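Long-range contact in SusD superfamily protein (Bacteroides vulgatus ATCC 8482, PDB 3JQ0), which probably binds glycans or related nutrients at the bacterial outer membrane: residues A[123-127]-A[146-152]. Sequence-based numbering, arbitrary orientation.
Sequences GDVVL and VSPATEV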
ATOM      1  N   GLY A 123       7.421   3.707 -16.009  1.00  8.06           N
ATOM      2  CA  GLY A 123       6.935   3.434 -17.374  1.00  8.52           C
ATOM      3  C   GLY A 123       7.865   2.508 -18.115  1.00  8.49           C
ATOM      4  O   GLY A 123       7.935   1.305 -17.859  1.00 10.02           O
ATOM      5  N   ASP A 124       8.575   3.067 -19.113  1.00  8.76           N
ATOM      6  CA  ASP A 124       9.566   2.337 -19.899  1.00  8.58           C
ATOM      7  C   ASP A 124      10.819   2.156 -19.030  1.00  8.88           C
ATOM      8  O   ASP A 124      11.351   3.138 -18.551  1.00  9.41           O
ATOM      9  CB  ASP A 124       9.981   3.111 -21.146  1.00  9.40           C
ATOM     10  CG  ASP A 124       8.867   3.402 -22.136  1.00 11.03           C
ATOM     11  OD1 ASP A 124       7.723   2.996 -21.971  1.00 11.10           O
ATOM     12  OD2 ASP A 124       9.239   4.021 -23.161  1.00 16.14           O
ATOM     13  N   VAL A 125      11.243   0.922 -18.810  1.00  9.12           N
ATOM     14  CA  VAL A 125      12.383   0.645 -17.946  1.00  9.39           C
ATOM     15  C   VAL A 125      13.210  -0.480 -18.549  1.00 10.01           C
ATOM     16  O   VAL A 125      12.734  -1.239 -19.396  1.00 10.09           O
ATOM     17  CB  VAL A 125      11.928   0.264 -16.484  1.00  9.45           C
ATOM     18  CG1 VAL A 125      11.193   1.436 -15.824  1.00 10.44           C
ATOM     19  CG2 VAL A 125      11.087  -1.036 -16.438  1.00 10.37           C
ATOM     20  N   VAL A 126      14.458  -0.617 -18.099  1.00 10.52           N
ATOM     21  CA  VAL A 126      15.317  -1.689 -18.537  1.00 11.50           C
ATOM     22  C   VAL A 126      14.768  -3.008 -18.028  1.00 10.64           C
ATOM     23  O   VAL A 126      14.471  -3.155 -16.838  1.00 10.67           O
ATOM     24  CB  VAL A 126      16.770  -1.476 -18.073  1.00 11.94           C
ATOM     25  CG1 VAL A 126      17.635  -2.711 -18.457  1.00 15.16           C
ATOM     26  CG2 VAL A 126      17.337  -0.223 -18.700  1.00 15.45           C
ATOM     27  N   LEU A 127      14.686  -3.995 -18.916  1.00 11.50           N
ATOM     28  CA  LEU A 127      14.342  -5.357 -18.528  1.00 10.92           C
ATOM     29  C   LEU A 127      15.638  -6.127 -18.285  1.00 11.75           C
ATOM     30  O   LEU A 127      16.275  -6.683 -19.194  1.00 14.85           O
ATOM     31  CB  LEU A 127      13.442  -6.028 -19.573  1.00 12.28           C
ATOM     32  CG  LEU A 127      12.014  -5.509 -19.657  1.00 13.10           C
ATOM     33  CD1 LEU A 127      11.232  -6.146 -20.829  1.00 15.04           C
ATOM     34  CD2 LEU A 127      11.289  -5.715 -18.288  1.00 14.39           C
ATOM     35  N   VAL A 146      16.107   1.162 -22.117  1.00 14.30           N
ATOM     36  CA  VAL A 146      14.785   0.767 -21.644  1.00 12.31           C
ATOM     37  C   VAL A 146      14.008  -0.033 -22.694  1.00 11.72           C
ATOM     38  O   VAL A 146      14.221   0.129 -23.914  1.00 14.68           O
ATOM     39  CB  VAL A 146      13.960   1.987 -21.135  1.00 11.73           C
ATOM     40  CG1 VAL A 146      14.717   2.717 -20.034  1.00 12.27           C
ATOM     41  CG2 VAL A 146      13.528   2.911 -22.264  1.00 13.02           C
ATOM     42  N   SER A 147      13.059  -0.835 -22.215  1.00 11.04           N
ATOM     43  CA  SER A 147      12.035  -1.455 -23.052  1.00 11.68           C
ATOM     44  C   SER A 147      10.750  -0.651 -22.934  1.00 10.93           C
ATOM     45  O   SER A 147      10.463  -0.059 -21.874  1.00 10.85           O
ATOM     46  CB  SER A 147      11.804  -2.895 -22.622  1.00 13.58           C
ATOM     47  OG  SER A 147      12.977  -3.633 -22.803  1.00 15.05           O
ATOM     48  N   PRO A 148       9.954  -0.636 -24.001  1.00 11.60           N
ATOM     49  CA  PRO A 148       8.667   0.047 -23.913  1.00 11.55           C
ATOM     50  C   PRO A 148       7.784  -0.570 -22.828  1.00 10.36           C
ATOM     51  O   PRO A 148       7.831  -1.800 -22.589  1.00 10.87           O
ATOM     52  CB  PRO A 148       8.043  -0.128 -25.313  1.00 12.93           C
ATOM     53  CG  PRO A 148       9.076  -0.591 -26.130  1.00 16.36           C
ATOM     54  CD  PRO A 148      10.188  -1.184 -25.349  1.00 12.30           C
ATOM     55  N   ALA A 149       6.937   0.275 -22.231  1.00 10.41           N
ATOM     56  CA  ALA A 149       5.988  -0.162 -21.195  1.00 10.55           C
ATOM     57  C   ALA A 149       5.223  -1.442 -21.610  1.00 10.24           C
ATOM     58  O   ALA A 149       4.996  -2.333 -20.783  1.00 10.45           O
ATOM     59  CB  ALA A 149       5.011   0.970 -20.840  1.00 12.29           C
ATOM     60  N   THR A 150       4.805  -1.525 -22.877  1.00 11.87           N
ATOM     61  CA  THR A 150       4.128  -2.750 -23.347  1.00 13.91           C
ATOM     62  C   THR A 150       4.967  -4.014 -23.160  1.00 12.60           C
ATOM     63  O   THR A 150       4.443  -5.063 -22.760  1.00 12.06           O
ATOM     64  CB  THR A 150       3.696  -2.612 -24.813  1.00 16.51           C
ATOM     65  OG1 THR A 150       4.827  -2.323 -25.614  1.00 19.71           O
ATOM     66  CG2 THR A 150       2.610  -1.593 -24.946  1.00 19.87           C
ATOM     67  N   GLU A 151       6.247  -3.929 -23.475  1.00 12.03           N
ATOM     68  CA  GLU A 151       7.137  -5.051 -23.310  1.00 12.13           C
ATOM     69  C   GLU A 151       7.431  -5.311 -21.852  1.00 10.05           C
ATOM     70  O   GLU A 151       7.585  -6.472 -21.452  1.00 10.70           O
ATOM     71  CB  GLU A 151       8.436  -4.861 -24.086  1.00 13.40           C
ATOM     72  CG  GLU A 151       8.222  -4.867 -25.574  1.00 17.26           C
ATOM     73  CD  GLU A 151       9.497  -4.678 -26.367  1.00 22.04           C
ATOM     74  OE1 GLU A 151      10.596  -4.868 -25.813  1.00 22.51           O
ATOM     75  OE2 GLU A 151       9.347  -4.325 -27.564  1.00 28.75           O
ATOM     76  N   VAL A 152       7.499  -4.256 -21.020  1.00  9.43           N
ATOM     77  CA  VAL A 152       7.600  -4.454 -19.579  1.00  9.00           C
ATOM     78  C   VAL A 152       6.418  -5.258 -19.054  1.00  9.05           C
ATOM     79  O   VAL A 152       6.568  -6.227 -18.308  1.00  9.37           O
ATOM     80  CB  VAL A 152       7.775  -3.099 -18.834  1.00  8.99           C
ATOM     81  CG1 VAL A 152       7.835  -3.341 -17.312  1.00 10.18           C
ATOM     82  CG2 VAL A 152       9.020  -2.320 -19.351  1.00 10.27           C
TER
HETATM   83  O   HOH W   1      15.365  -3.346 -21.681  1.00 14.75           O
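Ser147 N gives a nearly straight bond (170°) to Val125 O at 2.9 Å where the loop leaving helix 97-122 meets the lead-in to helix 149-167, while the return bond from Val125 N to Ser147 O is weak. Beside this pairing, Asp124 sends its carboxylate to the start of the second helix. With CG anti to the carbonyl carbon (chi1 -61°) and the carboxylate turned by a chi2 of -3°, Asp124 OD1 takes the N-H of Ala149 at 2.8 Å, met from above the carboxylate plane. Further along, Leu127 puts CD1 3.6 Å from Ser147 OG and 3.7 Å from Glu151 O, with CD2 turned to Val152. Val152 CG2 also meets Val125 CG2 at 3.8 Å, the two side chains crossing at about a right angle. A water accepts the N-H of Leu127 and also hydrogen-bonds Ser147 OG. Tyr115 of helix 97-122 touches Leu127 as well; an alanine in place of Leu127 would probably leave Ser147, Val152 and Tyr115 facing a gap where its two methyls had been. The contact joins two successive helices in the TPR-like part of the SusD fold. The negative Asp124 beside the first N-H of helix 149-167 is likely to be favoured by the helix dipole, so charge and apolar packing together probably tie the helix start to the loop that follows helix 97-122.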